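Local coordinates for protein ferritin light chain (Trichoplusia ni, PDB 1Z6O) that stores iron in a soluble, non-toxic form within a secreted shell of twelve light and twelve heavy chains, the light chain probably aiding nucleation of the mineral core, at residues 36-46 / 99-109; 140-148 / 159-168. One frame throughout, in Å; residues are numbered along the deposited sequence.

Contact 1: residues 36-46 / 99-109; sequences NVATELQAYAK and DKMNFDQHSTM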
# COMPACT_ATOMS: atom_id res chain seq x y z
N ASN A 36 -4.25 6.60 62.78
CA ASN A 36 -4.98 7.65 62.09
C ASN A 36 -4.84 7.58 60.58
O ASN A 36 -5.23 8.53 59.90
CB ASN A 36 -4.46 9.01 62.54
CG ASN A 36 -4.60 9.22 64.03
OD1 ASN A 36 -5.67 9.00 64.60
ND2 ASN A 36 -3.52 9.64 64.68
N VAL A 37 -4.30 6.49 60.04
CA VAL A 37 -4.11 6.45 58.60
C VAL A 37 -5.39 6.61 57.80
O VAL A 37 -5.42 7.38 56.84
CB VAL A 37 -3.37 5.16 58.15
CG1 VAL A 37 -4.23 3.94 58.37
CG2 VAL A 37 -3.02 5.26 56.67
N ALA A 38 -6.46 5.93 58.19
CA ALA A 38 -7.70 6.01 57.44
C ALA A 38 -8.30 7.42 57.44
O ALA A 38 -8.72 7.92 56.39
CB ALA A 38 -8.72 4.99 57.97
N THR A 39 -8.33 8.06 58.60
CA THR A 39 -8.89 9.41 58.64
C THR A 39 -7.96 10.41 57.96
O THR A 39 -8.42 11.36 57.33
CB THR A 39 -9.19 9.87 60.10
OG1 THR A 39 -8.01 9.72 60.89
CG2 THR A 39 -10.30 9.02 60.71
N GLU A 40 -6.64 10.20 58.08
CA GLU A 40 -5.71 11.12 57.42
C GLU A 40 -5.85 11.04 55.89
O GLU A 40 -5.72 12.06 55.21
CB GLU A 40 -4.26 10.79 57.80
CG GLU A 40 -3.91 11.19 59.23
CD GLU A 40 -4.01 12.69 59.46
OE1 GLU A 40 -4.40 13.09 60.59
OE2 GLU A 40 -3.70 13.48 58.53
N LEU A 41 -6.11 9.85 55.36
CA LEU A 41 -6.27 9.73 53.91
C LEU A 41 -7.51 10.51 53.47
O LEU A 41 -7.51 11.17 52.44
CB LEU A 41 -6.38 8.26 53.51
CG LEU A 41 -6.24 8.01 52.00
CD1 LEU A 41 -4.84 8.45 51.54
CD2 LEU A 41 -6.49 6.53 51.68
N GLN A 42 -8.58 10.44 54.26
CA GLN A 42 -9.79 11.19 53.93
C GLN A 42 -9.49 12.69 53.97
O GLN A 42 -9.93 13.44 53.09
CB GLN A 42 -10.91 10.89 54.93
CG GLN A 42 -11.46 9.47 54.82
CD GLN A 42 -12.49 9.18 55.89
OE1 GLN A 42 -13.38 9.99 56.12
NE2 GLN A 42 -12.38 8.04 56.55
N ALA A 43 -8.76 13.14 54.99
CA ALA A 43 -8.42 14.57 55.09
C ALA A 43 -7.48 14.99 53.94
O ALA A 43 -7.43 16.16 53.58
CB ALA A 43 -7.76 14.87 56.46
N TYR A 44 -6.73 14.04 53.39
CA TYR A 44 -5.81 14.34 52.29
C TYR A 44 -6.62 14.60 51.01
O TYR A 44 -6.25 15.45 50.19
CB TYR A 44 -4.83 13.17 52.08
CG TYR A 44 -3.57 13.52 51.31
CD1 TYR A 44 -2.92 14.75 51.51
CD2 TYR A 44 -2.97 12.60 50.46
CE1 TYR A 44 -1.70 15.04 50.87
CE2 TYR A 44 -1.75 12.87 49.82
CZ TYR A 44 -1.12 14.09 50.03
OH TYR A 44 0.09 14.36 49.41
N ALA A 45 -7.73 13.88 50.83
CA ALA A 45 -8.59 14.13 49.66
C ALA A 45 -9.16 15.54 49.81
O ALA A 45 -9.27 16.29 48.85
CB ALA A 45 -9.74 13.11 49.62
N LYS A 46 -9.54 15.89 51.03
CA LYS A 46 -10.11 17.20 51.31
C LYS A 46 -9.10 18.32 51.04
O LYS A 46 -9.47 19.38 50.52
CB LYS A 46 -10.58 17.25 52.77
CG LYS A 46 -11.13 18.59 53.22
CD LYS A 46 -11.52 18.52 54.69
CE LYS A 46 -11.71 19.90 55.29
NZ LYS A 46 -12.08 19.81 56.72
N ASP A 99 -13.42 1.70 53.50
CA ASP A 99 -13.81 2.81 54.37
C ASP A 99 -14.81 3.66 53.60
O ASP A 99 -15.25 3.30 52.50
CB ASP A 99 -12.53 3.60 54.72
CG ASP A 99 -12.70 4.54 55.91
OD1 ASP A 99 -13.77 4.54 56.56
OD2 ASP A 99 -11.73 5.28 56.18
N LYS A 100 -15.23 4.77 54.19
CA LYS A 100 -16.14 5.66 53.49
C LYS A 100 -15.61 7.07 53.66
O LYS A 100 -15.05 7.42 54.69
CB LYS A 100 -17.56 5.55 54.02
CG LYS A 100 -17.81 6.09 55.39
CD LYS A 100 -19.30 5.99 55.69
CE LYS A 100 -19.62 6.35 57.13
NZ LYS A 100 -21.04 6.06 57.45
N MET A 101 -15.77 7.87 52.61
CA MET A 101 -15.27 9.22 52.61
C MET A 101 -16.13 10.14 53.48
O MET A 101 -17.35 10.09 53.42
CB MET A 101 -15.23 9.74 51.17
CG MET A 101 -14.73 11.16 51.02
SD MET A 101 -13.02 11.34 51.62
CE MET A 101 -12.93 13.11 51.71
N ASN A 102 -15.48 10.97 54.28
CA ASN A 102 -16.17 11.94 55.13
C ASN A 102 -15.55 13.28 54.73
O ASN A 102 -14.37 13.51 55.00
CB ASN A 102 -15.88 11.63 56.61
CG ASN A 102 -16.38 12.72 57.55
OD1 ASN A 102 -16.88 13.76 57.12
ND2 ASN A 102 -16.22 12.48 58.85
N PHE A 103 -16.31 14.16 54.10
CA PHE A 103 -15.75 15.43 53.65
C PHE A 103 -15.47 16.47 54.73
O PHE A 103 -14.98 17.56 54.43
CB PHE A 103 -16.64 16.05 52.56
CG PHE A 103 -16.64 15.26 51.28
CD1 PHE A 103 -17.48 14.18 51.12
CD2 PHE A 103 -15.75 15.58 50.26
CE1 PHE A 103 -17.45 13.41 49.95
CE2 PHE A 103 -15.71 14.82 49.08
CZ PHE A 103 -16.56 13.73 48.94
N ASP A 104 -15.77 16.15 55.97
CA ASP A 104 -15.50 17.09 57.05
C ASP A 104 -14.42 16.54 57.98
O ASP A 104 -14.26 17.01 59.10
CB ASP A 104 -16.77 17.35 57.87
CG ASP A 104 -16.79 18.76 58.47
OD1 ASP A 104 -15.70 19.35 58.67
OD2 ASP A 104 -17.90 19.28 58.74
N GLN A 105 -13.66 15.55 57.50
CA GLN A 105 -12.61 14.96 58.32
C GLN A 105 -11.41 15.89 58.39
O GLN A 105 -10.95 16.40 57.38
CB GLN A 105 -12.18 13.61 57.75
CG GLN A 105 -11.12 12.91 58.58
CD GLN A 105 -11.59 12.65 60.01
OE1 GLN A 105 -12.60 11.98 60.22
NE2 GLN A 105 -10.87 13.20 60.99
N HIS A 106 -10.89 16.09 59.59
CA HIS A 106 -9.73 16.95 59.75
C HIS A 106 -8.47 16.14 59.98
O HIS A 106 -8.52 15.00 60.44
CB HIS A 106 -9.95 17.91 60.93
CG HIS A 106 -11.09 18.85 60.72
ND1 HIS A 106 -11.09 19.81 59.73
CD2 HIS A 106 -12.29 18.95 61.34
CE1 HIS A 106 -12.24 20.46 59.74
NE2 HIS A 106 -12.99 19.96 60.71
N SER A 107 -7.33 16.73 59.62
CA SER A 107 -6.04 16.09 59.80
C SER A 107 -5.56 16.39 61.22
O SER A 107 -5.95 17.39 61.80
CB SER A 107 -5.03 16.67 58.81
OG SER A 107 -3.73 16.19 59.09
N THR A 108 -4.71 15.52 61.76
CA THR A 108 -4.17 15.75 63.10
C THR A 108 -2.87 16.52 62.94
O THR A 108 -2.39 17.14 63.88
CB THR A 108 -3.84 14.44 63.83
OG1 THR A 108 -2.84 13.73 63.09
CG2 THR A 108 -5.07 13.57 63.96
N MET A 109 -2.30 16.49 61.74
CA MET A 109 -1.05 17.18 61.51
C MET A 109 -1.24 18.67 61.77
O MET A 109 -2.04 19.34 61.10
CB MET A 109 -0.54 16.96 60.09
CG MET A 109 0.91 17.35 59.91
SD MET A 109 1.46 17.20 58.22
CE MET A 109 0.37 18.28 57.51
O HOH W 1 -9.69 5.95 54.65
O HOH W 2 -6.94 12.21 61.12
O HOH W 3 -13.96 10.18 59.02

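Contact 2: residues 140-148 / 159-168; sequences AFYIHREAT and IAQYLEEEFI. With CA (calcium ion), chain Z; FE (Fe (III) ion), chain Y.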
# COMPACT_ATOMS: atom_id res chain seq x y z
N ALA A 140 1.93 13.96 52.73
CA ALA A 140 2.10 12.58 52.29
C ALA A 140 3.15 11.88 53.16
O ALA A 140 3.00 10.71 53.49
CB ALA A 140 2.52 12.52 50.80
N PHE A 141 4.23 12.58 53.51
CA PHE A 141 5.28 11.99 54.36
C PHE A 141 4.67 11.60 55.71
O PHE A 141 4.99 10.56 56.28
CB PHE A 141 6.40 13.01 54.62
CG PHE A 141 7.44 13.10 53.51
CD1 PHE A 141 7.18 12.59 52.24
CD2 PHE A 141 8.67 13.71 53.76
CE1 PHE A 141 8.15 12.69 51.21
CE2 PHE A 141 9.64 13.82 52.75
CZ PHE A 141 9.38 13.30 51.47
N TYR A 142 3.81 12.47 56.23
CA TYR A 142 3.15 12.24 57.52
C TYR A 142 2.25 10.99 57.49
O TYR A 142 2.31 10.14 58.38
CB TYR A 142 2.33 13.47 57.88
CG TYR A 142 1.59 13.35 59.18
CD1 TYR A 142 2.26 13.46 60.40
CD2 TYR A 142 0.22 13.13 59.20
CE1 TYR A 142 1.58 13.34 61.61
CE2 TYR A 142 -0.48 13.01 60.41
CZ TYR A 142 0.22 13.12 61.60
OH TYR A 142 -0.46 13.01 62.80
N ILE A 143 1.41 10.88 56.47
CA ILE A 143 0.53 9.71 56.37
C ILE A 143 1.34 8.44 56.19
O ILE A 143 1.02 7.38 56.75
CB ILE A 143 -0.45 9.88 55.18
CG1 ILE A 143 -1.30 11.14 55.41
CG2 ILE A 143 -1.38 8.66 55.06
CD1 ILE A 143 -2.17 11.50 54.20
N HIS A 144 2.41 8.53 55.40
CA HIS A 144 3.29 7.40 55.15
C HIS A 144 3.91 6.92 56.48
O HIS A 144 3.96 5.73 56.78
CB HIS A 144 4.39 7.83 54.17
CG HIS A 144 5.28 6.72 53.71
ND1 HIS A 144 6.27 6.18 54.50
CD2 HIS A 144 5.35 6.06 52.52
CE1 HIS A 144 6.92 5.24 53.81
NE2 HIS A 144 6.37 5.16 52.61
N ARG A 145 4.37 7.87 57.29
CA ARG A 145 4.96 7.54 58.59
C ARG A 145 3.90 6.94 59.54
O ARG A 145 4.18 6.01 60.32
CB ARG A 145 5.57 8.81 59.22
CG ARG A 145 6.38 8.50 60.46
CD ARG A 145 7.07 9.73 61.06
NE ARG A 145 7.82 9.28 62.23
CZ ARG A 145 8.98 9.78 62.62
NH1 ARG A 145 9.56 10.76 61.94
NH2 ARG A 145 9.58 9.25 63.68
N GLU A 146 2.69 7.47 59.48
CA GLU A 146 1.61 6.96 60.31
C GLU A 146 1.28 5.52 59.90
O GLU A 146 0.93 4.69 60.74
CB GLU A 146 0.38 7.87 60.12
CG GLU A 146 -0.81 7.53 60.99
CD GLU A 146 -0.54 7.68 62.48
OE1 GLU A 146 0.28 8.57 62.86
OE2 GLU A 146 -1.15 6.92 63.26
N ALA A 147 1.41 5.20 58.62
CA ALA A 147 1.10 3.86 58.13
C ALA A 147 2.16 2.80 58.41
O ALA A 147 1.84 1.62 58.47
CB ALA A 147 0.85 3.91 56.61
N THR A 148 3.41 3.21 58.58
CA THR A 148 4.46 2.22 58.68
C THR A 148 5.45 2.41 59.81
O THR A 148 6.43 1.70 59.88
CB THR A 148 5.31 2.21 57.38
OG1 THR A 148 5.86 3.52 57.17
CG2 THR A 148 4.45 1.86 56.18
N ILE A 159 -1.00 1.33 51.80
CA ILE A 159 -1.13 2.79 51.80
C ILE A 159 0.24 3.42 51.52
O ILE A 159 0.36 4.39 50.78
CB ILE A 159 -1.64 3.33 53.16
CG1 ILE A 159 -3.09 2.88 53.40
CG2 ILE A 159 -1.53 4.87 53.20
CD1 ILE A 159 -4.08 3.32 52.30
N ALA A 160 1.29 2.86 52.12
CA ALA A 160 2.64 3.40 51.90
C ALA A 160 3.04 3.36 50.42
O ALA A 160 3.52 4.35 49.87
CB ALA A 160 3.66 2.63 52.75
N GLN A 161 2.84 2.21 49.77
CA GLN A 161 3.20 2.07 48.36
C GLN A 161 2.32 2.96 47.48
O GLN A 161 2.79 3.52 46.49
CB GLN A 161 3.09 0.60 47.92
CG GLN A 161 3.17 0.38 46.39
CD GLN A 161 4.59 0.44 45.79
OE1 GLN A 161 5.54 0.98 46.39
NE2 GLN A 161 4.72 -0.10 44.59
N TYR A 162 1.04 3.08 47.83
CA TYR A 162 0.13 3.95 47.08
C TYR A 162 0.66 5.40 47.13
O TYR A 162 0.74 6.08 46.10
CB TYR A 162 -1.28 3.89 47.69
CG TYR A 162 -2.25 4.93 47.16
CD1 TYR A 162 -2.57 5.00 45.81
CD2 TYR A 162 -2.87 5.82 48.03
CE1 TYR A 162 -3.51 5.95 45.33
CE2 TYR A 162 -3.80 6.76 47.57
CZ TYR A 162 -4.11 6.81 46.23
OH TYR A 162 -5.02 7.75 45.80
N LEU A 163 1.03 5.87 48.32
CA LEU A 163 1.56 7.23 48.44
C LEU A 163 2.89 7.37 47.69
O LEU A 163 3.11 8.37 47.01
CB LEU A 163 1.78 7.59 49.92
CG LEU A 163 0.49 7.74 50.75
CD1 LEU A 163 0.84 7.85 52.23
CD2 LEU A 163 -0.29 8.98 50.27
N GLU A 164 3.76 6.37 47.81
CA GLU A 164 5.05 6.41 47.13
C GLU A 164 4.90 6.54 45.63
O GLU A 164 5.54 7.37 45.00
CB GLU A 164 5.86 5.14 47.45
CG GLU A 164 6.39 5.12 48.90
CD GLU A 164 6.96 3.77 49.33
OE1 GLU A 164 7.11 2.86 48.49
OE2 GLU A 164 7.26 3.62 50.53
N GLU A 165 4.03 5.71 45.06
CA GLU A 165 3.82 5.67 43.62
C GLU A 165 3.00 6.82 43.03
O GLU A 165 3.36 7.38 41.99
CB GLU A 165 3.12 4.37 43.24
CG GLU A 165 3.93 3.11 43.48
CD GLU A 165 4.95 2.88 42.38
OE1 GLU A 165 4.69 3.35 41.25
OE2 GLU A 165 5.98 2.22 42.62
N GLU A 166 1.91 7.17 43.68
CA GLU A 166 1.01 8.19 43.14
C GLU A 166 1.22 9.62 43.58
O GLU A 166 0.69 10.53 42.95
CB GLU A 166 -0.43 7.79 43.44
CG GLU A 166 -0.81 6.42 42.90
CD GLU A 166 -0.62 6.34 41.40
OE1 GLU A 166 -1.14 7.22 40.68
OE2 GLU A 166 0.06 5.39 40.93
N PHE A 167 1.97 9.83 44.65
CA PHE A 167 2.17 11.19 45.14
C PHE A 167 3.61 11.61 45.35
O PHE A 167 4.08 12.60 44.78
CB PHE A 167 1.43 11.38 46.48
CG PHE A 167 -0.07 11.23 46.36
CD1 PHE A 167 -0.66 9.97 46.39
CD2 PHE A 167 -0.86 12.35 46.13
CE1 PHE A 167 -2.04 9.82 46.18
CE2 PHE A 167 -2.24 12.21 45.91
CZ PHE A 167 -2.83 10.94 45.94
N ILE A 168 4.30 10.85 46.17
CA ILE A 168 5.67 11.15 46.57
C ILE A 168 6.70 11.35 45.46
O ILE A 168 7.45 12.32 45.49
CB ILE A 168 6.11 10.09 47.61
CG1 ILE A 168 5.30 10.33 48.90
CG2 ILE A 168 7.62 10.17 47.88
CD1 ILE A 168 5.42 9.20 49.95
CA CA Z . 7.94 1.28 47.11
FE FE Y . 6.93 1.14 40.97

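Contact 1: residues 36-46 / 99-109
Ala43 and Gln105 bring the two backbones nearest, their CA atoms 5.3 Å apart, where residues 99-109, neither helix nor strand, run across the first turns of helix 37-61. In the ferritin four-helix bundle this is the long connection between the second and third bundle helices, packed here against the first. One carboxylate shows how an irregular loop can be fixed to a helix. The chain of Glu40 bends at chi2 (-63°), which turns its carboxylate to the loop. OE1 of Glu40 takes the backbone N of Thr108 at 2.7 Å on its syn lone pair (N-H...O 163°), while Thr108 OG1, also hydrogen-bonded to Tyr142 of helix 122-148, meets it from above the carboxylate plane. On its own syn side, Glu40 OE2 accepts Ser107 OG at 2.8 Å; that hydroxyl in turn receives the amide of Met109 in an ST turn. An alanine here removes both oxygens, and the Thr108 amide and Ser107 hydroxyl, left without that carboxylate, would probably let this end of the loop shift. Farther along, the extended Gln42 reaches between two loop residues through weak bonds: Gln42 NE2 to Asp99 OD2 at 2.9 Å, and the backbone N of Asn102 to Gln42 OE1 at 3.0 Å. Met101 slides past Gln42 in the opposite direction and sets its CE 3.8 Å from Ala45 CB; its other neighbours include Ala44 of an adjoining heavy chain. The aliphatic stem of Lys46 lies alongside the carbonyl oxygens of Phe103 and Gln105, CD being 3.5 Å from the O of Gln105. Gln105 itself bends back over Thr39, and its NE2 reaches the O of His106 at 3.0 Å in an almost straight bond (174°), on an in-plane lone pair of that carbonyl.

Contact 2: residues 140-148 / 159-168
Ala140 meets Ile168 first, its CB 4.0 Å from Ile168 CG1, where the partner helix widens into a pi-type turn and the O of Leu163 accepts from both Phe167 N and Ile168 N. Phe141 starts out away from that helix, yet its ring returns so that Ile168 CG2 sits at the ring edge. Two residues on, Ile143 crosses Leu163 at about a right angle, with CG2 of Ile143 3.7 Å from Leu163 CD1. These are the third and fourth helices of the ferritin bundle, antiparallel neighbours; the axes of segments 140-148 and 159-168 approach to 9.2 Å at 157°. His144 is a knob in the hole formed by Ala160, Leu163, Glu164 and Ile168. With CG anti to the backbone N (chi1 -174°), its ring is carried across to Glu164, and His144 NE2 donates to Glu164 OE2 at 2.7 Å along a nearly straight line (173°). Glu164 OE2 lies close to the ring plane of His144 and is met on its anti side, the two flat groups being nearly coplanar. This bond probably limits the rotation of a first-shell ligand: OE1 of Glu164, with Gln161 OE1, binds a calcium ion shared with two further copies of the light chain. Ala147 then rests its CB 4.3 Å from Ile159 CG2, and Thr148 brings CG2 to 3.6 Å from Ala160 CB.

Overall arrangement
Contact 1 joins the first bundle helix to the long connecting loop, and contact 2 pairs the third and fourth helices; their centres lie 14 Å apart. They meet through Thr108 OG1 and Tyr142 OH, 2.5 Å apart in a probable hydrogen bond, and through the N of Asn36, 3.1 Å from Glu146 OE2. Tyr44 of helix 37-61 adds packing, its OH 3.4 Å from Ala140 CB and its ring meeting that of Phe167. The metals belong to contact 2: calcium is shared among three light chains, and iron is bound by Glu165 of each, consistent with a ferritin three-fold channel. Contact 1 instead touches a heavy chain through Lys100, Met101, Phe103 and Asp104.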